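Local coordinates for protein diaminopropionate ammonia-lyase (Escherichia coli, PDB 4D9I) that catalyses the pyridoxal 5'-phosphate-dependent elimination of both L- and D-2,3-diaminopropionate to pyruvate and ammonia, and works as a homodimer, at residues V3-I8 with H351-R356; L319-L324 with S336-A341; D189-G194 with N295-E300; N13-G18 with I301-A306. All blocks are in the same frame, centred on the assembly; numbering follows the deposited sequence.

Contact 1: residues V3-I8 with H351-R356; sequences VFSLKI and HYHPQR
Phe4 and Tyr352 form the tight end of a contact in which the N-terminal arm of this fold type II enzyme, on its way to strand 8-12, crosses the end of helix 338-352 and the type I turn from His353 to Arg356. Phe4 CE2 presses on Tyr352 CB at 3.2 Å, while the two rings, 24° from parallel, are displaced so that little of one lies over the other. Phe4 CG lies between its backbone N and carbonyl carbon (chi1 57°), a setting that folds the ring back toward the helix. Phe4 N donates to Tyr352 O (3.3 Å), and Phe4 O takes a CA-H contact, 3.3 Å from His353 CA. Leu319 of helix 315-325 packs on Phe4, and Trp390 of the second subunit on Tyr352.

The other side is exposed: Val3 CG1 rests on Pro354 CD at 3.6 Å, and Ser5 OG lies against the same proline ring and over one face of His353. The imidazole is held at its edge from two directions. Gln355 N donates to His353 ND1 in the ring plane (2.8 Å), and a water joins His353 NE2 (3.0 Å) to Leu6 O.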
loop_
_atom_site.group_PDB
_atom_site.type_symbol
_atom_site.label_atom_id
_atom_site.label_comp_id
_atom_site.label_asym_id
_atom_site.label_seq_id
_atom_site.Cartn_x
_atom_site.Cartn_y
_atom_site.Cartn_z
ATOM N N VAL B 3 -17.671 7.629 2.839
ATOM C CA VAL B 3 -18.786 6.945 2.219
ATOM C C VAL B 3 -18.770 7.296 0.722
ATOM O O VAL B 3 -18.689 8.469 0.348
ATOM C CB VAL B 3 -20.126 7.313 2.900
ATOM C CG1 VAL B 3 -21.298 6.681 2.161
ATOM C CG2 VAL B 3 -20.120 6.849 4.358
ATOM N N PHE B 4 -18.783 6.274 -0.128
ATOM C CA PHE B 4 -18.810 6.492 -1.576
ATOM C C PHE B 4 -19.601 5.392 -2.280
ATOM O O PHE B 4 -19.713 4.283 -1.758
ATOM C CB PHE B 4 -17.385 6.595 -2.142
ATOM C CG PHE B 4 -16.503 5.391 -1.856
ATOM C CD1 PHE B 4 -16.455 4.313 -2.747
ATOM C CD2 PHE B 4 -15.680 5.358 -0.737
ATOM C CE1 PHE B 4 -15.627 3.216 -2.508
ATOM C CE2 PHE B 4 -14.842 4.269 -0.494
ATOM C CZ PHE B 4 -14.822 3.192 -1.381
ATOM N N SER B 5 -20.133 5.712 -3.465
ATOM C CA SER B 5 -20.970 4.784 -4.205
ATOM C C SER B 5 -20.326 4.389 -5.524
ATOM O O SER B 5 -20.361 5.139 -6.493
ATOM C CB SER B 5 -22.356 5.381 -4.455
ATOM O OG SER B 5 -23.025 5.641 -3.236
ATOM N N LEU B 6 -19.737 3.204 -5.550
ATOM C CA LEU B 6 -19.225 2.635 -6.793
ATOM C C LEU B 6 -20.279 1.700 -7.331
ATOM O O LEU B 6 -20.932 0.973 -6.568
ATOM C CB LEU B 6 -17.893 1.910 -6.587
ATOM C CG LEU B 6 -16.742 2.808 -6.089
ATOM C CD1 LEU B 6 -15.472 1.991 -5.939
ATOM C CD2 LEU B 6 -16.495 3.987 -7.026
ATOM N N LYS B 7 -20.452 1.740 -8.645
ATOM C CA LYS B 7 -21.449 0.921 -9.301
ATOM C C LYS B 7 -21.173 -0.555 -8.994
ATOM O O LYS B 7 -20.133 -1.088 -9.373
ATOM C CB LYS B 7 -21.434 1.195 -10.805
ATOM C CG LYS B 7 -22.394 0.333 -11.600
ATOM C CD LYS B 7 -21.978 0.281 -13.061
ATOM C CE LYS B 7 -22.934 -0.595 -13.842
ATOM N NZ LYS B 7 -22.875 -0.369 -15.319
ATOM N N ILE B 8 -22.079 -1.191 -8.247
ATOM C CA ILE B 8 -22.040 -2.649 -8.056
ATOM C C ILE B 8 -23.426 -3.227 -8.310
ATOM O O ILE B 8 -24.265 -3.269 -7.399
ATOM C CB ILE B 8 -21.652 -3.080 -6.624
ATOM C CG1 ILE B 8 -20.362 -2.428 -6.141
ATOM C CG2 ILE B 8 -21.513 -4.602 -6.553
ATOM C CD1 ILE B 8 -20.316 -2.340 -4.627
ATOM N N HIS B 351 -18.296 -2.383 1.554
ATOM C CA HIS B 351 -18.047 -1.895 2.898
ATOM C C HIS B 351 -18.270 -0.404 3.021
ATOM O O HIS B 351 -18.898 0.047 3.956
ATOM C CB HIS B 351 -16.641 -2.249 3.355
ATOM C CG HIS B 351 -16.276 -1.615 4.668
ATOM N ND1 HIS B 351 -16.845 -1.987 5.829
ATOM C CD2 HIS B 351 -15.390 -0.587 4.971
ATOM C CE1 HIS B 351 -16.363 -1.216 6.833
ATOM N NE2 HIS B 351 -15.463 -0.371 6.312
ATOM N N TYR B 352 -17.775 0.364 2.054
ATOM C CA TYR B 352 -17.858 1.818 2.141
ATOM C C TYR B 352 -19.122 2.443 1.541
ATOM O O TYR B 352 -19.357 3.643 1.697
ATOM C CB TYR B 352 -16.608 2.434 1.518
ATOM C CG TYR B 352 -15.349 2.215 2.333
ATOM C CD1 TYR B 352 -15.154 2.906 3.538
ATOM C CD2 TYR B 352 -14.343 1.336 1.901
ATOM C CE1 TYR B 352 -14.004 2.739 4.288
ATOM C CE2 TYR B 352 -13.169 1.156 2.660
ATOM C CZ TYR B 352 -13.014 1.868 3.849
ATOM O OH TYR B 352 -11.882 1.728 4.627
ATOM N N HIS B 353 -19.919 1.623 0.847
ATOM C CA HIS B 353 -21.169 2.045 0.205
ATOM C C HIS B 353 -22.205 2.493 1.222
ATOM O O HIS B 353 -22.343 1.866 2.274
ATOM C CB HIS B 353 -21.711 0.870 -0.619
ATOM C CG HIS B 353 -22.668 1.264 -1.718
ATOM N ND1 HIS B 353 -23.924 1.698 -1.471
ATOM C CD2 HIS B 353 -22.527 1.241 -3.108
ATOM C CE1 HIS B 353 -24.550 1.947 -2.638
ATOM N NE2 HIS B 353 -23.692 1.678 -3.637
ATOM N N PRO B 354 -22.974 3.568 0.912
ATOM C CA PRO B 354 -24.073 3.942 1.810
ATOM C C PRO B 354 -25.113 2.822 1.998
ATOM O O PRO B 354 -25.747 2.757 3.052
ATOM C CB PRO B 354 -24.709 5.176 1.146
ATOM C CG PRO B 354 -24.055 5.350 -0.174
ATOM C CD PRO B 354 -22.824 4.494 -0.226
ATOM N N GLN B 355 -25.262 1.935 1.020
ATOM C CA GLN B 355 -26.237 0.855 1.139
ATOM C C GLN B 355 -25.564 -0.432 1.582
ATOM O O GLN B 355 -26.017 -1.525 1.250
ATOM C CB GLN B 355 -27.029 0.669 -0.164
ATOM C CG GLN B 355 -28.004 1.821 -0.434
ATOM C CD GLN B 355 -28.626 1.762 -1.825
ATOM O OE1 GLN B 355 -29.847 1.723 -1.970
ATOM N NE2 GLN B 355 -27.785 1.759 -2.854
ATOM N N ARG B 356 -24.494 -0.281 2.355
ATOM C CA ARG B 356 -23.704 -1.411 2.840
ATOM C C ARG B 356 -24.586 -2.538 3.390
ATOM O O ARG B 356 -24.394 -3.702 3.024
ATOM C CB ARG B 356 -22.710 -0.927 3.890
ATOM C CG ARG B 356 -21.879 -2.000 4.567
ATOM C CD ARG B 356 -21.350 -1.456 5.903
ATOM N NE ARG B 356 -20.154 -2.187 6.331
ATOM C CZ ARG B 356 -20.121 -3.066 7.328
ATOM N NH1 ARG B 356 -21.218 -3.331 8.026
ATOM N NH2 ARG B 356 -18.972 -3.654 7.649
HETATM O O HOH W 1 -23.974 1.819 -6.667
#

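Contact 2: residues L319-L324 with S336-A341; sequences LGMRVL and SGESGA
The packing of helix 315-325 against the start of helix 338-352 is carried by Gly320, Met321 and Leu324 on one side and Ser336, Glu338 and Ala341 on the other. Ala341 CB settles onto the backbone of the first helix, 3.3 Å from Met321 N. The lack of a side chain on Gly320 permits this approach, since a beta carbon there would collide with Ala341 O. Met321 reaches across alongside the turn: its CG lies 3.3 Å from Ser336 O, the extended chi2 (170°) takes SD to 3.5 Å from Glu338 CA, and the bend at chi3 (73°) then sets CE near Glu338 N and Ser336 O.

Segment 336-341 leads into its helix beside strand 370-375 of the large mixed sheet, to which Ser336 OG is tied through Ser375 OG; Gly337 is backbone-bonded to Glu377. The side chain of Glu338 lies about 10 Å from that of Asp120, the inferred proton acceptor for the L-isomer. Leu324 CD1 meets Ser336 CB at 3.5 Å, closer than carbons usually pack, and also touches Ala341 CB. No direct hydrogen bond joins the segments. A water bridges them, donating to Met321 O (2.8 Å) and accepting from Ser336 N (2.9 Å), whereas Ser336 O is buried without a polar partner. Tyr385 and Val388 of helix 382-389 pack on Met321.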
loop_
_atom_site.group_PDB
_atom_site.type_symbol
_atom_site.label_atom_id
_atom_site.label_comp_id
_atom_site.label_asym_id
_atom_site.label_seq_id
_atom_site.Cartn_x
_atom_site.Cartn_y
_atom_site.Cartn_z
ATOM N N LEU B 319 -9.518 0.028 -6.377
ATOM C CA LEU B 319 -9.697 -0.004 -4.923
ATOM C C LEU B 319 -9.162 -1.322 -4.327
ATOM O O LEU B 319 -8.413 -1.312 -3.369
ATOM C CB LEU B 319 -11.177 0.169 -4.589
ATOM C CG LEU B 319 -11.638 0.031 -3.127
ATOM C CD1 LEU B 319 -10.971 1.108 -2.277
ATOM C CD2 LEU B 319 -13.157 0.174 -3.065
ATOM N N GLY B 320 -9.527 -2.443 -4.936
ATOM C CA GLY B 320 -8.979 -3.738 -4.539
ATOM C C GLY B 320 -7.454 -3.816 -4.556
ATOM O O GLY B 320 -6.852 -4.347 -3.635
ATOM N N MET B 321 -6.835 -3.337 -5.635
ATOM C CA MET B 321 -5.376 -3.333 -5.751
ATOM C C MET B 321 -4.730 -2.629 -4.542
ATOM O O MET B 321 -3.752 -3.130 -3.965
ATOM C CB MET B 321 -4.946 -2.604 -7.023
ATOM C CG MET B 321 -5.334 -3.308 -8.321
ATOM S SD MET B 321 -5.075 -2.277 -9.780
ATOM C CE MET B 321 -3.297 -2.236 -9.963
ATOM N N ARG B 322 -5.263 -1.466 -4.192
ATOM C CA ARG B 322 -4.721 -0.674 -3.078
ATOM C C ARG B 322 -4.926 -1.333 -1.719
ATOM O O ARG B 322 -4.039 -1.263 -0.839
ATOM C CB ARG B 322 -5.337 0.721 -3.062
ATOM C CG ARG B 322 -4.945 1.562 -4.276
ATOM C CD ARG B 322 -5.501 2.968 -4.173
ATOM N NE ARG B 322 -5.563 3.537 -5.504
ATOM C CZ ARG B 322 -6.681 3.747 -6.169
ATOM N NH1 ARG B 322 -7.858 3.470 -5.615
ATOM N NH2 ARG B 322 -6.605 4.263 -7.364
ATOM N N VAL B 323 -6.103 -1.918 -1.536
ATOM C CA VAL B 323 -6.483 -2.532 -0.235
ATOM C C VAL B 323 -5.594 -3.764 0.011
ATOM O O VAL B 323 -5.089 -3.965 1.116
ATOM C CB VAL B 323 -7.976 -2.950 -0.215
ATOM C CG1 VAL B 323 -8.315 -3.824 1.010
ATOM C CG2 VAL B 323 -8.899 -1.728 -0.285
ATOM N N LEU B 324 -5.395 -4.574 -1.040
ATOM C CA LEU B 324 -4.490 -5.724 -0.970
ATOM C C LEU B 324 -3.017 -5.341 -0.791
ATOM O O LEU B 324 -2.295 -6.021 -0.059
ATOM C CB LEU B 324 -4.635 -6.622 -2.224
ATOM C CG LEU B 324 -5.936 -7.400 -2.317
ATOM C CD1 LEU B 324 -6.131 -8.033 -3.711
ATOM C CD2 LEU B 324 -5.993 -8.466 -1.249
ATOM N N SER B 336 -1.380 -7.362 -6.242
ATOM C CA SER B 336 -2.485 -7.837 -7.069
ATOM C C SER B 336 -2.748 -6.841 -8.199
ATOM O O SER B 336 -2.981 -5.648 -7.943
ATOM C CB SER B 336 -3.749 -7.984 -6.208
ATOM O OG SER B 336 -4.779 -8.697 -6.889
ATOM N N GLY B 337 -2.764 -7.355 -9.433
ATOM C CA GLY B 337 -2.992 -6.532 -10.622
ATOM C C GLY B 337 -4.448 -6.132 -10.738
ATOM O O GLY B 337 -5.280 -6.586 -9.966
ATOM N N GLU B 338 -4.768 -5.316 -11.731
ATOM C CA GLU B 338 -6.138 -4.819 -11.873
ATOM C C GLU B 338 -7.210 -5.926 -11.892
ATOM O O GLU B 338 -8.156 -5.915 -11.072
ATOM C CB GLU B 338 -6.255 -3.921 -13.102
ATOM C CG GLU B 338 -7.515 -3.081 -13.075
ATOM C CD GLU B 338 -7.546 -2.059 -14.186
ATOM O OE1 GLU B 338 -6.678 -2.107 -15.068
ATOM O OE2 GLU B 338 -8.446 -1.205 -14.186
ATOM N N SER B 339 -7.035 -6.889 -12.793
ATOM C CA SER B 339 -7.914 -8.045 -12.855
ATOM C C SER B 339 -7.783 -9.016 -11.683
ATOM O O SER B 339 -8.741 -9.718 -11.354
ATOM C CB SER B 339 -7.709 -8.801 -14.172
ATOM O OG SER B 339 -8.166 -7.999 -15.234
ATOM N N GLY B 340 -6.595 -9.093 -11.099
ATOM C CA GLY B 340 -6.383 -9.933 -9.932
ATOM C C GLY B 340 -7.170 -9.489 -8.709
ATOM O O GLY B 340 -7.550 -10.317 -7.891
ATOM N N ALA B 341 -7.415 -8.180 -8.604
ATOM C CA ALA B 341 -7.888 -7.575 -7.362
ATOM C C ALA B 341 -9.389 -7.283 -7.277
ATOM O O ALA B 341 -9.881 -6.920 -6.212
ATOM C CB ALA B 341 -7.085 -6.303 -7.063
HETATM O O HOH W 2 -1.812 -5.141 -4.482
#

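Contact 3: residues D189-G194 with N295-E300; sequences DTAWEG and NPLGWE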
loop_
_atom_site.group_PDB
_atom_site.type_symbol
_atom_site.label_atom_id
_atom_site.label_comp_id
_atom_site.label_asym_id
_atom_site.label_seq_id
_atom_site.Cartn_x
_atom_site.Cartn_y
_atom_site.Cartn_z
ATOM N N ASP B 189 -7.713 -19.939 -24.661
ATOM C CA ASP B 189 -8.387 -20.282 -23.414
ATOM C C ASP B 189 -9.895 -20.069 -23.457
ATOM O O ASP B 189 -10.540 -19.907 -22.440
ATOM C CB ASP B 189 -7.749 -19.531 -22.235
ATOM C CG ASP B 189 -7.761 -18.000 -22.411
ATOM O OD1 ASP B 189 -7.772 -17.491 -23.565
ATOM O OD2 ASP B 189 -7.694 -17.314 -21.365
ATOM N N THR B 190 -10.466 -20.073 -24.644
ATOM C CA THR B 190 -11.901 -20.077 -24.771
ATOM C C THR B 190 -12.280 -21.133 -25.808
ATOM O O THR B 190 -11.418 -21.624 -26.530
ATOM C CB THR B 190 -12.440 -18.692 -25.147
ATOM O OG1 THR B 190 -13.844 -18.633 -24.842
ATOM C CG2 THR B 190 -12.185 -18.377 -26.628
ATOM N N ALA B 191 -13.565 -21.472 -25.862
ATOM C CA ALA B 191 -14.066 -22.482 -26.781
ATOM C C ALA B 191 -14.984 -21.845 -27.816
ATOM O O ALA B 191 -15.512 -20.765 -27.595
ATOM C CB ALA B 191 -14.803 -23.565 -26.012
ATOM N N TRP B 192 -15.129 -22.519 -28.955
ATOM C CA TRP B 192 -16.185 -22.242 -29.924
ATOM C C TRP B 192 -16.498 -23.533 -30.637
ATOM O O TRP B 192 -15.928 -24.579 -30.300
ATOM C CB TRP B 192 -15.771 -21.141 -30.897
ATOM C CG TRP B 192 -14.444 -21.365 -31.595
ATOM C CD1 TRP B 192 -14.227 -21.983 -32.828
ATOM C CD2 TRP B 192 -13.097 -20.962 -31.126
ATOM N NE1 TRP B 192 -12.887 -21.995 -33.137
ATOM C CE2 TRP B 192 -12.156 -21.397 -32.164
ATOM C CE3 TRP B 192 -12.600 -20.308 -29.989
ATOM C CZ2 TRP B 192 -10.788 -21.189 -32.053
ATOM C CZ3 TRP B 192 -11.219 -20.100 -29.886
ATOM C CH2 TRP B 192 -10.334 -20.531 -30.896
ATOM N N GLU B 193 -17.400 -23.494 -31.618
ATOM C CA GLU B 193 -17.761 -24.709 -32.344
ATOM C C GLU B 193 -16.566 -25.227 -33.111
ATOM O O GLU B 193 -15.949 -24.498 -33.899
ATOM C CB GLU B 193 -18.941 -24.474 -33.286
ATOM C CG GLU B 193 -20.284 -24.497 -32.579
ATOM C CD GLU B 193 -21.458 -24.612 -33.529
ATOM O OE1 GLU B 193 -21.314 -25.175 -34.640
ATOM O OE2 GLU B 193 -22.547 -24.143 -33.148
ATOM N N GLY B 194 -16.231 -26.488 -32.869
ATOM C CA GLY B 194 -15.084 -27.106 -33.515
ATOM C C GLY B 194 -13.808 -27.004 -32.695
ATOM O O GLY B 194 -12.784 -27.598 -33.057
ATOM N N ASN B 295 -17.157 -18.081 -22.881
ATOM C CA ASN B 295 -16.685 -19.431 -23.162
ATOM C C ASN B 295 -17.851 -20.397 -22.887
ATOM O O ASN B 295 -18.297 -20.496 -21.748
ATOM C CB ASN B 295 -15.477 -19.713 -22.251
ATOM C CG ASN B 295 -14.978 -21.152 -22.305
ATOM O OD1 ASN B 295 -15.574 -22.028 -22.916
ATOM N ND2 ASN B 295 -13.850 -21.395 -21.632
ATOM N N PRO B 296 -18.353 -21.096 -23.922
ATOM C CA PRO B 296 -19.495 -22.011 -23.715
ATOM C C PRO B 296 -19.245 -23.087 -22.652
ATOM O O PRO B 296 -20.181 -23.487 -21.951
ATOM C CB PRO B 296 -19.701 -22.672 -25.092
ATOM C CG PRO B 296 -18.968 -21.820 -26.064
ATOM C CD PRO B 296 -17.889 -21.082 -25.324
ATOM N N LEU B 297 -18.000 -23.561 -22.545
ATOM C CA LEU B 297 -17.653 -24.558 -21.530
ATOM C C LEU B 297 -17.820 -23.983 -20.120
ATOM O O LEU B 297 -18.359 -24.646 -19.228
ATOM C CB LEU B 297 -16.239 -25.098 -21.735
ATOM C CG LEU B 297 -15.949 -25.881 -23.018
ATOM C CD1 LEU B 297 -14.447 -26.042 -23.197
ATOM C CD2 LEU B 297 -16.636 -27.239 -23.044
ATOM N N GLY B 298 -17.382 -22.737 -19.944
ATOM C CA GLY B 298 -17.511 -22.053 -18.683
ATOM C C GLY B 298 -18.935 -21.615 -18.393
ATOM O O GLY B 298 -19.403 -21.742 -17.266
ATOM N N TRP B 299 -19.621 -21.122 -19.422
ATOM C CA TRP B 299 -20.954 -20.560 -19.272
ATOM C C TRP B 299 -21.920 -21.590 -18.755
ATOM O O TRP B 299 -22.795 -21.283 -17.946
ATOM C CB TRP B 299 -21.454 -20.016 -20.611
ATOM C CG TRP B 299 -22.923 -19.700 -20.587
ATOM C CD1 TRP B 299 -23.921 -20.223 -21.405
ATOM C CD2 TRP B 299 -23.618 -18.795 -19.657
ATOM N NE1 TRP B 299 -25.150 -19.705 -21.066
ATOM C CE2 TRP B 299 -25.040 -18.845 -20.022
ATOM C CE3 TRP B 299 -23.211 -17.967 -18.589
ATOM C CZ2 TRP B 299 -26.000 -18.099 -19.353
ATOM C CZ3 TRP B 299 -24.199 -17.216 -17.918
ATOM C CH2 TRP B 299 -25.560 -17.288 -18.294
ATOM N N GLU B 300 -21.750 -22.822 -19.218
ATOM C CA GLU B 300 -22.571 -23.947 -18.789
ATOM C C GLU B 300 -22.513 -24.117 -17.268
ATOM O O GLU B 300 -23.555 -24.219 -16.611
ATOM C CB GLU B 300 -22.131 -25.228 -19.517
ATOM C CG GLU B 300 -22.926 -26.473 -19.152
ATOM C CD GLU B 300 -24.344 -26.501 -19.725
ATOM O OE1 GLU B 300 -24.599 -25.886 -20.791
ATOM O OE2 GLU B 300 -25.213 -27.168 -19.111
#
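Asn295 OD1, with Ala191 CB packed against it at 3.5 Å, accepts from Leu297 N (2.9 Å) and so caps the N-terminus of helix 296-305. The bond is bent, 133° at the hydrogen, and the donor stands above the carbonyl plane instead of on a lone pair. With CG anti to the backbone N (chi1 173°), the amide of this N-cap residue runs beside the loop that follows strand 185-186. Thr190 slides past it in the opposite sense, placing OG1 3.2 Å from Asn295 CB.

Ala191 fills the centre of the contact. Its methyl group lies against Leu297 CD1 (3.8 Å), and its carbonyl O comes to 3.3 Å from Pro296 CD, the ring carbon next to the proline nitrogen. Met203 of helix 197-206 packs on both Asn295 and Leu297. Replacing Asn295 by an alanine would take away the amide and is likely to leave Leu297 N without its cap and a gap beside Ala191. At the start of segment 189-194, Asp189 OD2 is hydrogen-bonded to a Tris molecule, probably from the crystallisation liquor, with its side chain about 7 Å from that of Asp120.

No hydrogen bond crosses between the segments, and both Asn295 ND2 and Ala191 N are buried without a polar partner. Cohesion therefore rests on van der Waals packing, part of it oxygen against carbon; Asn295 OD1 serves its own helix, and the Asn295 backbone bonds to Val233.

Contact 4: residues N13-G18 with I301-A306; sequences NKFFNG and ILRNCA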
loop_
_atom_site.group_PDB
_atom_site.type_symbol
_atom_site.label_atom_id
_atom_site.label_comp_id
_atom_site.label_asym_id
_atom_site.label_seq_id
_atom_site.Cartn_x
_atom_site.Cartn_y
_atom_site.Cartn_z
ATOM N N ASN B 13 -28.788 -15.320 -10.051
ATOM C CA ASN B 13 -28.839 -16.239 -11.202
ATOM C C ASN B 13 -30.172 -16.978 -11.244
ATOM O O ASN B 13 -30.363 -17.968 -10.544
ATOM C CB ASN B 13 -27.649 -17.218 -11.183
ATOM C CG ASN B 13 -27.672 -18.234 -12.338
ATOM O OD1 ASN B 13 -26.943 -19.236 -12.294
ATOM N ND2 ASN B 13 -28.467 -17.970 -13.374
ATOM N N LYS B 14 -31.088 -16.489 -12.076
ATOM C CA LYS B 14 -32.424 -17.082 -12.200
ATOM C C LYS B 14 -32.377 -18.434 -12.931
ATOM O O LYS B 14 -33.374 -19.132 -13.043
ATOM C CB LYS B 14 -33.365 -16.105 -12.902
ATOM N N PHE B 15 -31.189 -18.809 -13.392
ATOM C CA PHE B 15 -31.015 -20.000 -14.195
ATOM C C PHE B 15 -30.365 -21.141 -13.428
ATOM O O PHE B 15 -30.243 -22.251 -13.941
ATOM C CB PHE B 15 -30.331 -19.621 -15.523
ATOM C CG PHE B 15 -31.218 -18.751 -16.378
ATOM C CD1 PHE B 15 -31.181 -17.361 -16.261
ATOM C CD2 PHE B 15 -32.180 -19.322 -17.204
ATOM C CE1 PHE B 15 -32.053 -16.562 -16.996
ATOM C CE2 PHE B 15 -33.053 -18.529 -17.948
ATOM C CZ PHE B 15 -32.983 -17.145 -17.839
ATOM N N PHE B 16 -30.016 -20.866 -12.170
ATOM C CA PHE B 16 -29.399 -21.838 -11.270
ATOM C C PHE B 16 -30.207 -23.133 -11.215
ATOM O O PHE B 16 -31.414 -23.096 -11.012
ATOM C CB PHE B 16 -29.266 -21.226 -9.863
ATOM C CG PHE B 16 -28.717 -22.170 -8.828
ATOM C CD1 PHE B 16 -29.547 -23.100 -8.196
ATOM C CD2 PHE B 16 -27.377 -22.115 -8.467
ATOM C CE1 PHE B 16 -29.038 -23.969 -7.248
ATOM C CE2 PHE B 16 -26.867 -22.980 -7.514
ATOM C CZ PHE B 16 -27.695 -23.909 -6.911
ATOM N N ASN B 17 -29.538 -24.266 -11.413
ATOM C CA ASN B 17 -30.177 -25.572 -11.234
ATOM C C ASN B 17 -29.341 -26.565 -10.430
ATOM O O ASN B 17 -29.803 -27.669 -10.120
ATOM C CB ASN B 17 -30.657 -26.171 -12.569
ATOM C CG ASN B 17 -29.522 -26.493 -13.531
ATOM O OD1 ASN B 17 -28.347 -26.305 -13.234
ATOM N ND2 ASN B 17 -29.882 -26.983 -14.705
ATOM N N GLY B 18 -28.120 -26.154 -10.091
ATOM C CA GLY B 18 -27.214 -26.968 -9.291
ATOM C C GLY B 18 -26.736 -28.250 -9.955
ATOM O O GLY B 18 -26.295 -29.167 -9.263
ATOM N N ILE B 301 -21.298 -24.137 -16.722
ATOM C CA ILE B 301 -21.068 -24.273 -15.279
ATOM C C ILE B 301 -21.682 -23.101 -14.506
ATOM O O ILE B 301 -22.356 -23.294 -13.485
ATOM C CB ILE B 301 -19.546 -24.345 -14.952
ATOM C CG1 ILE B 301 -18.837 -25.502 -15.694
ATOM C CG2 ILE B 301 -19.281 -24.335 -13.446
ATOM C CD1 ILE B 301 -19.566 -26.826 -15.718
ATOM N N LEU B 302 -21.433 -21.887 -14.993
ATOM C CA LEU B 302 -21.867 -20.676 -14.298
ATOM C C LEU B 302 -23.393 -20.532 -14.304
ATOM O O LEU B 302 -23.994 -20.230 -13.272
ATOM C CB LEU B 302 -21.209 -19.439 -14.905
ATOM C CG LEU B 302 -19.679 -19.453 -14.970
ATOM C CD1 LEU B 302 -19.143 -18.158 -15.573
ATOM C CD2 LEU B 302 -19.076 -19.683 -13.585
ATOM N N ARG B 303 -24.005 -20.740 -15.468
ATOM C CA ARG B 303 -25.454 -20.692 -15.601
ATOM C C ARG B 303 -26.105 -21.694 -14.638
ATOM O O ARG B 303 -27.100 -21.380 -13.982
ATOM C CB ARG B 303 -25.847 -21.010 -17.052
ATOM C CG ARG B 303 -27.325 -20.895 -17.370
ATOM C CD ARG B 303 -27.663 -21.813 -18.546
ATOM N NE ARG B 303 -28.947 -22.462 -18.309
ATOM C CZ ARG B 303 -30.114 -22.031 -18.773
ATOM N NH1 ARG B 303 -30.176 -20.959 -19.544
ATOM N NH2 ARG B 303 -31.219 -22.690 -18.476
ATOM N N ASN B 304 -25.531 -22.894 -14.565
ATOM C CA ASN B 304 -26.006 -23.940 -13.662
ATOM C C ASN B 304 -25.790 -23.677 -12.182
ATOM O O ASN B 304 -26.684 -23.918 -11.374
ATOM C CB ASN B 304 -25.364 -25.275 -14.015
ATOM C CG ASN B 304 -25.923 -25.868 -15.288
ATOM O OD1 ASN B 304 -26.762 -25.270 -15.957
ATOM N ND2 ASN B 304 -25.446 -27.054 -15.634
ATOM N N CYS B 305 -24.613 -23.170 -11.837
ATOM C CA CYS B 305 -24.125 -23.256 -10.468
ATOM C C CYS B 305 -23.779 -21.929 -9.775
ATOM O O CYS B 305 -23.653 -21.894 -8.543
ATOM C CB CYS B 305 -22.922 -24.199 -10.415
ATOM S SG CYS B 305 -23.372 -25.934 -10.532
ATOM N N ALA B 306 -23.602 -20.854 -10.542
ATOM C CA ALA B 306 -23.294 -19.541 -9.947
ATOM C C ALA B 306 -24.494 -18.977 -9.189
ATOM O O ALA B 306 -25.626 -19.075 -9.645
ATOM C CB ALA B 306 -22.844 -18.560 -11.013
HETATM O O HOH W 3 -28.850 -23.491 -15.968
#
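Near the end of helix 296-305, Asn304 O accepts two backbone N-H groups of the loop 13-18. Asn17 N lies in the carbonyl plane of Asn304 O, on a lone pair (2.9 Å), and Gly18 N reaches the same Asn304 O from above that plane (3.0 Å). The Phe16 ring lays one face over this oxygen and turns its edge to Cys305 O, with CE2 at 3.5 Å. Such an edge approach to a carbonyl at a helix C-terminus is probably favourable electrostatically.

Beside this grip, Phe15 CB sits over the centre of one face of the Arg303 guanidinium and Phe15 CD2 lies 3.5 Å from Arg303 NH1, the ring and guanidinium planes being 48° apart. The chi4 torsion of Arg303 (96°) turns the plane of the group to Phe15. A water donates to Phe15 O (2.8 Å) and Asn304 OD1 (2.7 Å) and takes a weak bond from Arg303 NE. An alanine at Arg303 is likely to leave the Phe15 ring without the flat group it packs on and this water with one donor fewer.

In the next shell Asn17 OD1 accepts from Glu19 N, holding the chain just after Asn17, and Gly273 O takes a weak bond from Arg303 NH1. Beneath the contact, Leu302 packs on Ala237 and Leu241 of helix 235-248 and on Ile257 of strand 254-260, while Asn13 is backbone-bonded to Thr307 where strand 8-12 runs antiparallel to strand 308-312.

In the fold
Contact 2 is the buried one; contacts 1, 3 and 4 each keep part of their surface near solvent. Contacts 1 and 2 share helix 338-352, one at each end, and touch where Phe4 and Leu6 pack on Leu319; both also reach the second subunit. Contacts 3 and 4 likewise use the two ends of helix 296-305, their centres 16 Å apart, and no other chain touches either. Chemistry follows place: apolar packing plus one bridging water in contact 2, a capped helix start without cross-bonds in contact 3, and loop N-H groups bonded to helix-end carbonyls in contacts 1 and 4. Contact 1 encloses the other three along the chain.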